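Local coordinates for protein putative hydrogenase (Pyrococcus furiosus, PDB 3LRX) that is the central, nucleotide-binding-like domain of a probable FAD and [2Fe-2S] oxidoreductase that probably transfers electrons, at residues 114-119 against 137-142. Residues are numbered along the deposited sequence; the frame is centred on the assembly and turned at random.
Sequences DLVFMV and VPMKVD
Val-116 and Met-139 pair across two parallel strands, their CA atoms 4.7 Å apart. The axes of 115-119 and 139-141 diverge by 19°. Lys-140 hydrogen-bonds to 115-119 through both its backbone N and its backbone O. Its N donates to Val-116 O at 2.9 Å, and its O accepts from Met-118 N at 3.2 Å. A weak bond from Val-116 N to Pro-138 O precedes these. The two strands and helix 122-132 form a beta-alpha-beta unit at one edge of the parallel sheet; 139-141 is one of the two edge strands within this chain. The strand order, 3-2-1-4-5, is consistent with the NAD(P)-binding module of the ferredoxin reductase family. The side chains of Val-116 and Met-139 lie on the face covered by helix 122-132. Val-116 CG1 touches both CB and CG of Met-139, at 3.3 Å each. The selenomethionine chain of Met-139 runs extended to SE, then bends at chi3 (133°). Its CE ends 4.2 Å from Met-118 CB. On the other face, Phe-117 and Lys-140 lie alongside each other. Lys-140 CD reaches the ring edge in its plane, 3.9 Å from Phe-117 CE2. The lysine chain turns at chi2 (-66°), and NZ bonds to Pro-17 O. Trp-45 meets the Phe-117 ring edge-to-face. Val-119 CG2 touches Asp-142 CB at 4.1 Å, the two side chains crossing nearly at right angles. Gln-125 NE2, on helix 122-132, hydrogen-bonds Asp-142 OD1.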
loop_
_atom_site.group_PDB
_atom_site.type_symbol
_atom_site.label_atom_id
_atom_site.label_comp_id
_atom_site.label_asym_id
_atom_site.label_seq_id
_atom_site.Cartn_x
_atom_site.Cartn_y
_atom_site.Cartn_z
ATOM N N ASP A 114 -20.989 -2.534 -13.853
ATOM C CA ASP A 114 -19.581 -2.795 -14.149
ATOM C C ASP A 114 -18.726 -2.602 -12.904
ATOM O O ASP A 114 -17.694 -3.261 -12.755
ATOM C CB ASP A 114 -19.060 -1.850 -15.240
ATOM C CG ASP A 114 -19.544 -2.217 -16.632
ATOM O OD1 ASP A 114 -19.308 -3.365 -17.061
ATOM O OD2 ASP A 114 -20.140 -1.349 -17.305
ATOM N N LEU A 115 -19.135 -1.688 -12.021
ATOM C CA LEU A 115 -18.371 -1.415 -10.795
ATOM C C LEU A 115 -19.192 -0.854 -9.646
ATOM O O LEU A 115 -20.231 -0.253 -9.856
ATOM C CB LEU A 115 -17.238 -0.436 -11.090
ATOM C CG LEU A 115 -16.625 0.302 -9.892
ATOM C CD1 LEU A 115 -15.902 -0.661 -8.964
ATOM C CD2 LEU A 115 -15.640 1.343 -10.412
ATOM N N VAL A 116 -18.724 -1.060 -8.423
ATOM C CA VAL A 116 -19.421 -0.532 -7.268
ATOM C C VAL A 116 -18.372 -0.018 -6.300
ATOM O O VAL A 116 -17.345 -0.665 -6.065
ATOM C CB VAL A 116 -20.326 -1.588 -6.614
ATOM C CG1 VAL A 116 -19.543 -2.829 -6.320
ATOM C CG2 VAL A 116 -20.943 -1.036 -5.358
ATOM N N PHE A 117 -18.633 1.176 -5.776
ATOM C CA PHE A 117 -17.726 1.868 -4.876
ATOM C C PHE A 117 -18.487 2.297 -3.645
ATOM O O PHE A 117 -19.598 2.794 -3.754
ATOM C CB PHE A 117 -17.183 3.090 -5.595
ATOM C CG PHE A 117 -16.382 3.984 -4.734
ATOM C CD1 PHE A 117 -16.827 5.257 -4.430
ATOM C CD2 PHE A 117 -15.171 3.564 -4.237
ATOM C CE1 PHE A 117 -16.061 6.110 -3.636
ATOM C CE2 PHE A 117 -14.398 4.403 -3.444
ATOM C CZ PHE A 117 -14.847 5.680 -3.145
HETATM N N MSE A 118 -17.907 2.113 -2.471
HETATM C CA MSE A 118 -18.615 2.507 -1.266
HETATM C C MSE A 118 -17.715 3.237 -0.303
HETATM O O MSE A 118 -16.499 3.156 -0.392
HETATM C CB MSE A 118 -19.194 1.276 -0.568
HETATM C CG MSE A 118 -20.022 1.598 0.670
HETATM SE SE MSE A 118 -21.004 0.059 1.352
HETATM C CE MSE A 118 -20.854 0.435 3.243
ATOM N N VAL A 119 -18.324 3.960 0.615
ATOM C CA VAL A 119 -17.581 4.667 1.643
ATOM C C VAL A 119 -18.568 4.847 2.783
ATOM O O VAL A 119 -19.535 5.596 2.665
ATOM C CB VAL A 119 -17.014 6.034 1.124
ATOM C CG1 VAL A 119 -18.088 6.817 0.436
ATOM C CG2 VAL A 119 -16.437 6.819 2.282
ATOM N N VAL A 137 -19.747 -8.648 -9.591
ATOM C CA VAL A 137 -19.350 -7.300 -9.953
ATOM C C VAL A 137 -18.255 -6.861 -8.987
ATOM O O VAL A 137 -18.350 -7.044 -7.778
ATOM C CB VAL A 137 -20.571 -6.346 -9.936
ATOM C CG1 VAL A 137 -21.477 -6.681 -8.779
ATOM C CG2 VAL A 137 -20.108 -4.896 -9.874
ATOM N N PRO A 138 -17.172 -6.311 -9.524
ATOM C CA PRO A 138 -16.036 -5.845 -8.723
ATOM C C PRO A 138 -16.417 -4.690 -7.814
ATOM O O PRO A 138 -17.389 -3.982 -8.080
ATOM C CB PRO A 138 -15.019 -5.431 -9.781
ATOM C CG PRO A 138 -15.901 -4.918 -10.904
ATOM C CD PRO A 138 -17.001 -5.968 -10.947
HETATM N N MSE A 139 -15.660 -4.494 -6.744
HETATM C CA MSE A 139 -15.959 -3.402 -5.826
HETATM C C MSE A 139 -14.719 -2.769 -5.225
HETATM O O MSE A 139 -13.674 -3.396 -5.117
HETATM C CB MSE A 139 -16.868 -3.883 -4.703
HETATM C CG MSE A 139 -17.375 -2.770 -3.819
HETATM SE SE MSE A 139 -18.613 -3.538 -2.620
HETATM C CE MSE A 139 -17.982 -2.755 -0.975
ATOM N N LYS A 140 -14.841 -1.523 -4.811
ATOM C CA LYS A 140 -13.708 -0.837 -4.244
ATOM C C LYS A 140 -14.229 -0.107 -3.022
ATOM O O LYS A 140 -15.389 0.282 -2.980
ATOM C CB LYS A 140 -13.138 0.127 -5.294
ATOM C CG LYS A 140 -11.740 0.687 -5.017
ATOM C CD LYS A 140 -11.705 1.608 -3.789
ATOM C CE LYS A 140 -10.295 2.147 -3.449
ATOM N NZ LYS A 140 -9.679 3.102 -4.436
ATOM N N VAL A 141 -13.380 0.041 -2.016
ATOM C CA VAL A 141 -13.754 0.727 -0.786
ATOM C C VAL A 141 -12.696 1.782 -0.429
ATOM O O VAL A 141 -11.551 1.735 -0.895
ATOM C CB VAL A 141 -13.895 -0.289 0.377
ATOM C CG1 VAL A 141 -13.959 0.421 1.706
ATOM C CG2 VAL A 141 -15.139 -1.117 0.185
ATOM N N ASP A 142 -13.089 2.735 0.406
ATOM C CA ASP A 142 -12.199 3.805 0.842
ATOM C C ASP A 142 -10.924 3.310 1.551
ATOM O O ASP A 142 -10.887 2.197 2.083
ATOM C CB ASP A 142 -12.975 4.764 1.760
ATOM C CG ASP A 142 -13.464 4.094 3.036
ATOM O OD1 ASP A 142 -14.180 3.080 2.947
ATOM O OD2 ASP A 142 -13.133 4.586 4.134
#